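PDB 3LOO: anopheles gambiae adenosine kinase from Anopheles gambiae, which catalyses the ATP-dependent phosphorylation of adenosine to AMP, as a member of the pfkB family of carbohydrate kinases. Local coordinates for residues L34-V39 / Y73-I78; P64-L69 / T136-V141. All blocks are in the same frame, centred on the assembly; numbering follows the deposited sequence.

Overall arrangement
Both contacts belong to the small five-stranded sheet that, as in other adenosine kinases and ribokinase relatives, probably forms the lid over the substrate site of the larger domain. Interaction 1 pairs strand 33-39 with the outermost strand 76-80; interaction 2 lays helix 64-73 on strand 137-144, the neighbour of 33-39 on its other side. They lie about 8 Å apart, centre to centre. Along the chain the segments come in the order 34-39, 64-69, 73-78, 136-141, so the two contacts interleave; helix 64-73 runs on into strand 76-80. Strand 33-39 joins the two contacts, with the helix covering one sheet face while Asp35 and Cys139 meet the bound bis(adenosine)-5'-tetraphosphate from the other.

Interaction 1: L34-V39 / Y73-I78; sequences LDISAV and YQAEYI. With B4P (bis(adenosine)-5'-tetraphosphate), chain D.
Asp35 and Ile78 form an antiparallel hydrogen-bonded pair: Asp35 N reaches Ile78 O at 2.6 Å, and Ile78 N returns a bond to Asp35 O at 2.8 Å. Two residues on, Ser37 and Glu76 repeat the exchange, so all four backbone donors meet a carbonyl across the strands. Each of Asp35 O, Glu76 O and Ser37 O also receives a CA-H...O contact.

The acidic side chain suits its place because the carboxylate can take one ribose hydroxyl on each oxygen. OD1 of Asp35 accepts from O2E of bis(adenosine)-5'-tetraphosphate at 2.6 Å and OD2 from O3E at 2.6 Å; Asn313 ND2 is also hydrogen-bonded to OD2, helping to fix the carboxylate's rotation.

On the face that carries Ile36 and Tyr77 the contacts across the strands are apolar. With its CG anti to the backbone N (chi1 -179°), Leu34 extends CD2 over one face of the Tyr77 ring, a CH-pi contact, while Ile36 CG1 meets the ring edge. Small Ala75 lets Ile36 CG2 come within 3.4 Å of its CB, a tight fit. Tyr77 OH is hydrogen-bonded to Tyr111 OH.

Strand 137-144 flanks 33-39 on its other side, helix 64-73 packs against Ile36 and Ala75, and helix 110-122 meets Leu34.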
ATOM      1  N   LEU A  34      -3.262  -1.154 -12.958  1.00 21.60           N
ATOM      2  CA  LEU A  34      -4.672  -1.357 -13.250  1.00 22.59           C
ATOM      3  C   LEU A  34      -4.992  -2.785 -12.836  1.00 23.10           C
ATOM      4  O   LEU A  34      -4.356  -3.733 -13.328  1.00 21.88           O
ATOM      5  CB  LEU A  34      -4.945  -1.162 -14.752  1.00 22.54           C
ATOM      6  CG  LEU A  34      -6.423  -1.314 -15.229  1.00 24.12           C
ATOM      7  CD1 LEU A  34      -7.407  -0.300 -14.555  1.00 22.59           C
ATOM      8  CD2 LEU A  34      -6.547  -1.210 -16.768  1.00 22.15           C
ATOM      9  N   ASP A  35      -5.983  -2.949 -11.955  1.00 23.77           N
ATOM     10  CA  ASP A  35      -6.402  -4.269 -11.549  1.00 25.13           C
ATOM     11  C   ASP A  35      -7.315  -4.858 -12.620  1.00 26.64           C
ATOM     12  O   ASP A  35      -8.211  -4.163 -13.151  1.00 25.16           O
ATOM     13  CB  ASP A  35      -7.127  -4.240 -10.190  1.00 25.33           C
ATOM     14  CG  ASP A  35      -6.186  -3.931  -8.998  1.00 27.08           C
ATOM     15  OD1 ASP A  35      -4.934  -3.940  -9.157  1.00 25.81           O
ATOM     16  OD2 ASP A  35      -6.723  -3.713  -7.880  1.00 28.42           O
ATOM     17  N   ILE A  36      -7.089  -6.146 -12.902  1.00 27.17           N
ATOM     18  CA  ILE A  36      -7.945  -6.917 -13.787  1.00 28.33           C
ATOM     19  C   ILE A  36      -8.554  -8.036 -12.946  1.00 28.06           C
ATOM     20  O   ILE A  36      -7.900  -9.008 -12.578  1.00 26.98           O
ATOM     21  CB  ILE A  36      -7.153  -7.450 -15.010  1.00 28.85           C
ATOM     22  CG1 ILE A  36      -6.475  -6.306 -15.736  1.00 28.29           C
ATOM     23  CG2 ILE A  36      -8.051  -8.216 -15.968  1.00 28.68           C
ATOM     24  CD1 ILE A  36      -5.508  -6.759 -16.791  1.00 30.25           C
ATOM     25  N   SER A  37      -9.830  -7.881 -12.652  1.00 28.40           N
ATOM     26  CA  SER A  37     -10.462  -8.634 -11.602  1.00 30.86           C
ATOM     27  C   SER A  37     -11.513  -9.577 -12.147  1.00 31.98           C
ATOM     28  O   SER A  37     -12.352  -9.150 -12.900  1.00 32.20           O
ATOM     29  CB  SER A  37     -11.132  -7.655 -10.644  1.00 31.06           C
ATOM     30  OG  SER A  37     -11.559  -8.357  -9.488  1.00 34.62           O
ATOM     31  N   ALA A  38     -11.497 -10.839 -11.735  1.00 33.71           N
ATOM     32  CA  ALA A  38     -12.514 -11.800 -12.199  1.00 34.82           C
ATOM     33  C   ALA A  38     -12.772 -12.941 -11.236  1.00 35.88           C
ATOM     34  O   ALA A  38     -11.929 -13.296 -10.393  1.00 36.49           O
ATOM     35  CB  ALA A  38     -12.162 -12.361 -13.612  1.00 35.02           C
ATOM     36  N   VAL A  39     -13.959 -13.520 -11.370  1.00 37.52           N
ATOM     37  CA  VAL A  39     -14.276 -14.764 -10.703  1.00 38.95           C
ATOM     38  C   VAL A  39     -13.748 -15.907 -11.554  1.00 39.80           C
ATOM     39  O   VAL A  39     -13.980 -15.969 -12.757  1.00 40.26           O
ATOM     40  CB  VAL A  39     -15.793 -14.879 -10.415  1.00 39.54           C
ATOM     41  CG1 VAL A  39     -16.165 -16.312  -9.953  1.00 38.63           C
ATOM     42  CG2 VAL A  39     -16.166 -13.839  -9.368  1.00 38.70           C
ATOM     43  N   TYR A  73     -12.915 -14.467 -19.185  1.00 41.03           N
ATOM     44  CA  TYR A  73     -13.536 -14.390 -17.857  1.00 41.06           C
ATOM     45  C   TYR A  73     -14.252 -13.087 -17.572  1.00 41.09           C
ATOM     46  O   TYR A  73     -14.686 -12.860 -16.443  1.00 41.65           O
ATOM     47  CB  TYR A  73     -12.550 -14.723 -16.730  1.00 40.54           C
ATOM     48  CG  TYR A  73     -12.123 -16.175 -16.705  1.00 39.01           C
ATOM     49  CD1 TYR A  73     -12.802 -17.106 -15.924  1.00 37.84           C
ATOM     50  CD2 TYR A  73     -11.050 -16.606 -17.465  1.00 34.90           C
ATOM     51  CE1 TYR A  73     -12.409 -18.444 -15.895  1.00 36.97           C
ATOM     52  CE2 TYR A  73     -10.646 -17.929 -17.445  1.00 36.89           C
ATOM     53  CZ  TYR A  73     -11.327 -18.839 -16.659  1.00 37.14           C
ATOM     54  OH  TYR A  73     -10.906 -20.146 -16.659  1.00 38.35           O
ATOM     55  N   GLN A  74     -14.388 -12.244 -18.593  1.00 41.61           N
ATOM     56  CA  GLN A  74     -15.194 -11.023 -18.480  1.00 42.43           C
ATOM     57  C   GLN A  74     -14.627 -10.170 -17.353  1.00 40.80           C
ATOM     58  O   GLN A  74     -15.363  -9.760 -16.481  1.00 40.97           O
ATOM     59  CB  GLN A  74     -16.667 -11.380 -18.164  1.00 43.50           C
ATOM     60  CG  GLN A  74     -17.418 -12.145 -19.275  1.00 47.73           C
ATOM     61  CD  GLN A  74     -17.064 -11.608 -20.658  1.00 52.74           C
ATOM     62  OE1 GLN A  74     -16.009 -11.940 -21.219  1.00 55.03           O
ATOM     63  NE2 GLN A  74     -17.931 -10.759 -21.204  1.00 53.35           N
ATOM     64  N   ALA A  75     -13.307  -9.978 -17.335  1.00 39.28           N
ATOM     65  CA  ALA A  75     -12.657  -9.310 -16.199  1.00 37.70           C
ATOM     66  C   ALA A  75     -12.980  -7.817 -16.170  1.00 36.52           C
ATOM     67  O   ALA A  75     -13.224  -7.197 -17.207  1.00 35.19           O
ATOM     68  CB  ALA A  75     -11.151  -9.542 -16.207  1.00 37.69           C
ATOM     69  N   GLU A  76     -12.966  -7.260 -14.971  1.00 34.99           N
ATOM     70  CA  GLU A  76     -13.292  -5.875 -14.761  1.00 34.85           C
ATOM     71  C   GLU A  76     -11.986  -5.091 -14.595  1.00 32.98           C
ATOM     72  O   GLU A  76     -10.999  -5.601 -14.073  1.00 31.54           O
ATOM     73  CB  GLU A  76     -14.162  -5.755 -13.510  1.00 34.91           C
ATOM     74  CG  GLU A  76     -14.818  -4.430 -13.356  1.00 40.05           C
ATOM     75  CD  GLU A  76     -15.579  -4.256 -12.033  1.00 46.31           C
ATOM     76  OE1 GLU A  76     -15.760  -5.252 -11.295  1.00 48.32           O
ATOM     77  OE2 GLU A  76     -16.000  -3.102 -11.743  1.00 48.37           O
ATOM     78  N   TYR A  77     -11.980  -3.854 -15.046  1.00 31.46           N
ATOM     79  CA  TYR A  77     -10.817  -2.991 -14.856  1.00 30.64           C
ATOM     80  C   TYR A  77     -11.029  -2.099 -13.642  1.00 30.48           C
ATOM     81  O   TYR A  77     -12.026  -1.386 -13.566  1.00 30.74           O
ATOM     82  CB  TYR A  77     -10.619  -2.105 -16.087  1.00 30.89           C
ATOM     83  CG  TYR A  77     -10.010  -2.791 -17.295  1.00 32.45           C
ATOM     84  CD1 TYR A  77      -9.000  -3.768 -17.146  1.00 32.31           C
ATOM     85  CD2 TYR A  77     -10.376  -2.409 -18.591  1.00 32.74           C
ATOM     86  CE1 TYR A  77      -8.413  -4.381 -18.270  1.00 32.60           C
ATOM     87  CE2 TYR A  77      -9.789  -3.021 -19.721  1.00 32.12           C
ATOM     88  CZ  TYR A  77      -8.814  -3.997 -19.549  1.00 33.43           C
ATOM     89  OH  TYR A  77      -8.205  -4.564 -20.651  1.00 31.99           O
ATOM     90  N   ILE A  78     -10.092  -2.113 -12.698  1.00 29.39           N
ATOM     91  CA  ILE A  78     -10.231  -1.282 -11.512  1.00 28.75           C
ATOM     92  C   ILE A  78      -8.921  -0.626 -11.222  1.00 27.63           C
ATOM     93  O   ILE A  78      -7.886  -1.289 -11.211  1.00 27.10           O
ATOM     94  CB  ILE A  78     -10.739  -2.068 -10.253  1.00 28.76           C
ATOM     95  CG1 ILE A  78     -11.952  -2.929 -10.601  1.00 30.80           C
ATOM     96  CG2 ILE A  78     -11.127  -1.076  -9.161  1.00 28.49           C
ATOM     97  CD1 ILE A  78     -12.241  -4.109  -9.599  1.00 33.10           C
TER
HETATM   98  PA  B4P D 349      -5.810  -6.967  -1.309  1.00 40.64           P
HETATM   99  O1A B4P D 349      -7.258  -6.901  -1.772  1.00 40.95           O
HETATM  100  O2A B4P D 349      -5.073  -8.293  -1.490  1.00 41.59           O
HETATM  101  O3A B4P D 349      -5.858  -6.764   0.283  1.00 37.15           O
HETATM  102  PB  B4P D 349      -5.065  -5.578   0.995  1.00 39.28           P
HETATM  103  O1B B4P D 349      -5.678  -4.216   0.661  1.00 34.70           O
HETATM  104  O2B B4P D 349      -3.558  -5.761   0.934  1.00 32.11           O
HETATM  105  O3B B4P D 349      -5.757  -6.154   2.393  1.00 32.94           O
HETATM  106  PG  B4P D 349      -5.012  -6.715   3.707  1.00 26.54           P
HETATM  107  O1G B4P D 349      -4.866  -8.198   3.685  1.00 28.03           O
HETATM  108  O2G B4P D 349      -3.714  -5.942   3.831  1.00 27.21           O
HETATM  109  O3G B4P D 349      -5.968  -6.279   4.915  1.00 30.34           O
HETATM  110  PD  B4P D 349      -6.910  -7.154   5.888  1.00 28.90           P
HETATM  111  O1D B4P D 349      -7.532  -8.232   5.080  1.00 32.04           O
HETATM  112  O2D B4P D 349      -6.234  -7.475   7.192  1.00 31.89           O
HETATM  113  O5E B4P D 349      -4.957  -5.733  -1.935  1.00 37.36           O
HETATM  114  C5E B4P D 349      -5.272  -5.527  -3.294  1.00 31.39           C
HETATM  115  C4E B4P D 349      -4.392  -4.529  -3.991  1.00 26.26           C
HETATM  116  O4E B4P D 349      -3.010  -4.885  -3.962  1.00 25.53           O
HETATM  117  C3E B4P D 349      -4.753  -4.541  -5.451  1.00 25.22           C
HETATM  118  O3E B4P D 349      -5.517  -3.336  -5.654  1.00 25.51           O
HETATM  119  C2E B4P D 349      -3.421  -4.464  -6.189  1.00 23.88           C
HETATM  120  O2E B4P D 349      -3.335  -3.433  -7.180  1.00 23.45           O
HETATM  121  C1E B4P D 349      -2.388  -4.276  -5.062  1.00 23.53           C
HETATM  122  N9A B4P D 349      -1.142  -4.986  -5.404  1.00 22.72           N
HETATM  123  C8A B4P D 349      -0.941  -6.329  -5.536  1.00 21.15           C
HETATM  124  N7A B4P D 349       0.367  -6.529  -5.873  1.00 22.96           N
HETATM  125  C5A B4P D 349       0.986  -5.316  -5.990  1.00 21.56           C
HETATM  126  C6A B4P D 349       2.289  -4.887  -6.292  1.00 23.67           C
HETATM  127  N6A B4P D 349       3.303  -5.748  -6.619  1.00 21.85           N
HETATM  128  N1A B4P D 349       2.551  -3.556  -6.320  1.00 21.15           N
HETATM  129  C2A B4P D 349       1.596  -2.645  -6.008  1.00 23.11           C
HETATM  130  N3A B4P D 349       0.347  -3.032  -5.701  1.00 21.23           N
HETATM  131  C4A B4P D 349       0.025  -4.351  -5.676  1.00 23.00           C
HETATM  132  O5F B4P D 349      -8.053  -6.058   6.140  1.00 30.85           O
HETATM  133  C5F B4P D 349      -7.745  -4.708   6.467  1.00 29.30           C
HETATM  134  C4F B4P D 349      -9.004  -4.118   7.101  1.00 28.95           C
HETATM  135  O4F B4P D 349     -10.179  -4.389   6.315  1.00 32.22           O
HETATM  136  C3F B4P D 349      -9.316  -4.796   8.424  1.00 28.76           C
HETATM  137  O3F B4P D 349      -8.497  -4.245   9.447  1.00 26.21           O
HETATM  138  C2F B4P D 349     -10.794  -4.499   8.595  1.00 29.96           C
HETATM  139  O2F B4P D 349     -10.984  -3.178   9.139  1.00 28.42           O
HETATM  140  C1F B4P D 349     -11.324  -4.594   7.152  1.00 30.45           C
HETATM  141  N9B B4P D 349     -11.818  -5.993   6.948  1.00 33.12           N
HETATM  142  C8B B4P D 349     -11.164  -6.978   6.302  1.00 32.26           C
HETATM  143  N7B B4P D 349     -11.883  -8.126   6.310  1.00 35.36           N
HETATM  144  C5B B4P D 349     -13.035  -7.901   6.975  1.00 33.68           C
HETATM  145  C6B B4P D 349     -14.146  -8.663   7.325  1.00 36.13           C
HETATM  146  N6B B4P D 349     -14.200  -9.964   6.945  1.00 37.08           N
HETATM  147  N1B B4P D 349     -15.173  -8.086   8.024  1.00 35.76           N
HETATM  148  C2B B4P D 349     -15.124  -6.785   8.402  1.00 34.97           C
HETATM  149  N3B B4P D 349     -14.056  -5.994   8.100  1.00 34.91           N
HETATM  150  C4B B4P D 349     -12.989  -6.493   7.401  1.00 33.65           C

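Interaction 2: P64-L69 / T136-V141; sequences PMYQEL and TGTCAV
Tyr66 and Ala140 meet where helix 64-69 packs against strand 137-141, the ring of the tyrosine turning an edge to the strand backbone. Its CE1 lies 3.5 Å from Ala140 N, which sits near the ring plane, and 3.7 Å from Ala140 CB. Thr138 approaches differently: its OG1 stands over one face of the Tyr66 ring, 3.4 Å above the plane and displaced toward the rim. This hydroxyl is buried here without a hydrogen-bonding partner in the model. The opposite face is approached more loosely by Met65 CE, also displaced toward the rim.

Ala140 CB is the point on which three helix side chains converge. Met65 CE touches it at 3.7 Å and Leu69 CD1 at 3.8 Å, alongside Tyr66. A methyl is well suited to this point, since three larger side chains close on it at once; branched Leu69 can set one methyl against it. Flexible methionine can fold its end inward: the chain is extended as far as SD, then bends at chi3 (45°) to bring CE to both the alanine and the tyrosine ring.

This is helix-on-sheet packing in what is, as in other ribokinase-like kinases, probably the lid. Thr138 and Ala140 direct their side chains at the helix, whereas Cys139 points away from it and touches the bound bis(adenosine)-5'-tetraphosphate on the other face.

Beyond this first shell, the long, flat Tyr66 spans from the helix to strand 147-153, where its OH donates a hydrogen bond to Cys151 O that holds the far end of the ring. Ile36 of the adjoining strand packs against both Tyr66 and Thr138, and Tyr48 and Met50 lie against Met65. Farther round the helix, Glu68 OE1 forms a salt bridge to Lys47 and a hydrogen bond to Tyr48 OH.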
ATOM      1  N   PRO A  64       0.244 -14.675 -20.438  1.00 35.08           N
ATOM      2  CA  PRO A  64      -0.977 -14.960 -21.200  1.00 34.72           C
ATOM      3  C   PRO A  64      -2.231 -14.911 -20.358  1.00 34.18           C
ATOM      4  O   PRO A  64      -3.333 -14.922 -20.898  1.00 34.05           O
ATOM      5  CB  PRO A  64      -0.738 -16.394 -21.739  1.00 34.62           C
ATOM      6  CG  PRO A  64       0.792 -16.493 -21.811  1.00 35.17           C
ATOM      7  CD  PRO A  64       1.218 -15.791 -20.548  1.00 34.64           C
ATOM      8  N   MET A  65      -2.079 -14.872 -19.038  1.00 33.62           N
ATOM      9  CA  MET A  65      -3.249 -14.867 -18.157  1.00 32.85           C
ATOM     10  C   MET A  65      -4.104 -13.590 -18.258  1.00 32.13           C
ATOM     11  O   MET A  65      -5.342 -13.648 -18.124  1.00 31.08           O
ATOM     12  CB  MET A  65      -2.801 -15.106 -16.721  1.00 32.96           C
ATOM     13  CG  MET A  65      -3.923 -15.309 -15.749  1.00 34.73           C
ATOM     14  SD  MET A  65      -3.349 -15.450 -14.043  1.00 42.65           S
ATOM     15  CE  MET A  65      -2.146 -14.090 -13.925  1.00 26.34           C
ATOM     16  N   TYR A  66      -3.445 -12.444 -18.479  1.00 31.52           N
ATOM     17  CA  TYR A  66      -4.151 -11.135 -18.531  1.00 31.03           C
ATOM     18  C   TYR A  66      -5.209 -11.084 -19.675  1.00 31.82           C
ATOM     19  O   TYR A  66      -6.410 -10.845 -19.426  1.00 31.74           O
ATOM     20  CB  TYR A  66      -3.132  -9.968 -18.547  1.00 30.58           C
ATOM     21  CG  TYR A  66      -2.258 -10.018 -17.289  1.00 29.80           C
ATOM     22  CD1 TYR A  66      -2.762  -9.596 -16.058  1.00 28.63           C
ATOM     23  CD2 TYR A  66      -0.983 -10.583 -17.322  1.00 28.41           C
ATOM     24  CE1 TYR A  66      -1.988  -9.665 -14.901  1.00 29.57           C
ATOM     25  CE2 TYR A  66      -0.208 -10.670 -16.176  1.00 30.75           C
ATOM     26  CZ  TYR A  66      -0.718 -10.209 -14.972  1.00 29.48           C
ATOM     27  OH  TYR A  66       0.014 -10.295 -13.836  1.00 27.79           O
ATOM     28  N   GLN A  67      -4.792 -11.397 -20.901  1.00 32.40           N
ATOM     29  CA  GLN A  67      -5.734 -11.428 -22.031  1.00 33.81           C
ATOM     30  C   GLN A  67      -6.828 -12.480 -21.824  1.00 34.31           C
ATOM     31  O   GLN A  67      -7.997 -12.250 -22.187  1.00 35.30           O
ATOM     32  CB  GLN A  67      -4.998 -11.707 -23.335  1.00 34.58           C
ATOM     33  CG  GLN A  67      -5.878 -11.681 -24.569  1.00 39.60           C
ATOM     34  CD  GLN A  67      -5.185 -12.215 -25.819  1.00 46.01           C
ATOM     35  OE1 GLN A  67      -3.956 -12.312 -25.879  1.00 50.04           O
ATOM     36  NE2 GLN A  67      -5.977 -12.551 -26.832  1.00 47.23           N
ATOM     37  N   GLU A  68      -6.452 -13.627 -21.247  1.00 34.07           N
ATOM     38  CA  GLU A  68      -7.403 -14.680 -20.968  1.00 34.40           C
ATOM     39  C   GLU A  68      -8.468 -14.229 -19.975  1.00 34.67           C
ATOM     40  O   GLU A  68      -9.661 -14.541 -20.151  1.00 33.48           O
ATOM     41  CB  GLU A  68      -6.674 -15.932 -20.482  1.00 35.06           C
ATOM     42  CG  GLU A  68      -7.578 -17.098 -20.173  1.00 37.81           C
ATOM     43  CD  GLU A  68      -6.832 -18.407 -19.928  1.00 40.26           C
ATOM     44  OE1 GLU A  68      -5.571 -18.479 -20.026  1.00 40.20           O
ATOM     45  OE2 GLU A  68      -7.534 -19.375 -19.624  1.00 41.11           O
ATOM     46  N   LEU A  69      -8.048 -13.490 -18.935  1.00 34.58           N
ATOM     47  CA  LEU A  69      -8.998 -12.899 -17.984  1.00 35.09           C
ATOM     48  C   LEU A  69      -9.946 -11.918 -18.700  1.00 35.25           C
ATOM     49  O   LEU A  69     -11.149 -11.934 -18.471  1.00 34.38           O
ATOM     50  CB  LEU A  69      -8.292 -12.156 -16.823  1.00 34.20           C
ATOM     51  CG  LEU A  69      -7.434 -12.975 -15.857  1.00 34.62           C
ATOM     52  CD1 LEU A  69      -6.739 -12.045 -14.855  1.00 32.88           C
ATOM     53  CD2 LEU A  69      -8.264 -14.026 -15.143  1.00 35.38           C
ATOM     54  N   THR A 136       1.601   0.278 -19.112  1.00 27.61           N
ATOM     55  CA  THR A 136       1.183   0.363 -17.702  1.00 25.20           C
ATOM     56  C   THR A 136       1.054  -1.022 -17.078  1.00 24.44           C
ATOM     57  O   THR A 136       0.627  -1.942 -17.731  1.00 24.91           O
ATOM     58  CB  THR A 136      -0.083   1.262 -17.555  1.00 25.46           C
ATOM     59  OG1 THR A 136       0.240   2.570 -18.072  1.00 23.89           O
ATOM     60  CG2 THR A 136      -0.552   1.404 -16.097  1.00 21.22           C
ATOM     61  N   GLY A 137       1.482  -1.161 -15.822  1.00 24.17           N
ATOM     62  CA  GLY A 137       1.444  -2.416 -15.099  1.00 22.56           C
ATOM     63  C   GLY A 137       0.014  -2.748 -14.723  1.00 22.81           C
ATOM     64  O   GLY A 137      -0.859  -1.866 -14.678  1.00 21.74           O
ATOM     65  N   THR A 138      -0.225  -4.029 -14.457  1.00 23.61           N
ATOM     66  CA  THR A 138      -1.540  -4.511 -14.137  1.00 24.56           C
ATOM     67  C   THR A 138      -1.380  -5.514 -13.008  1.00 25.35           C
ATOM     68  O   THR A 138      -0.262  -6.017 -12.755  1.00 24.96           O
ATOM     69  CB  THR A 138      -2.214  -5.236 -15.351  1.00 24.95           C
ATOM     70  OG1 THR A 138      -1.411  -6.359 -15.770  1.00 26.43           O
ATOM     71  CG2 THR A 138      -2.412  -4.293 -16.527  1.00 22.99           C
ATOM     72  N   CYS A 139      -2.485  -5.830 -12.351  1.00 23.13           N
ATOM     73  CA  CYS A 139      -2.460  -6.854 -11.335  1.00 24.53           C
ATOM     74  C   CYS A 139      -3.692  -7.724 -11.535  1.00 24.44           C
ATOM     75  O   CYS A 139      -4.807  -7.219 -11.497  1.00 24.65           O
ATOM     76  CB  CYS A 139      -2.455  -6.240  -9.908  1.00 23.43           C
ATOM     77  SG  CYS A 139      -2.444  -7.504  -8.588  1.00 25.08           S
ATOM     78  N   ALA A 140      -3.473  -9.014 -11.802  1.00 24.99           N
ATOM     79  CA  ALA A 140      -4.547  -9.992 -11.841  1.00 25.03           C
ATOM     80  C   ALA A 140      -5.077 -10.148 -10.437  1.00 26.67           C
ATOM     81  O   ALA A 140      -4.292 -10.357  -9.499  1.00 25.70           O
ATOM     82  CB  ALA A 140      -4.011 -11.355 -12.371  1.00 24.46           C
ATOM     83  N   VAL A 141      -6.396 -10.043 -10.277  1.00 27.69           N
ATOM     84  CA  VAL A 141      -7.042 -10.281  -8.993  1.00 29.26           C
ATOM     85  C   VAL A 141      -8.060 -11.398  -9.225  1.00 32.03           C
ATOM     86  O   VAL A 141      -9.132 -11.163  -9.795  1.00 32.72           O
ATOM     87  CB  VAL A 141      -7.795  -9.034  -8.486  1.00 29.04           C
ATOM     88  CG1 VAL A 141      -8.537  -9.351  -7.188  1.00 30.66           C
ATOM     89  CG2 VAL A 141      -6.858  -7.820  -8.293  1.00 26.15           C
TER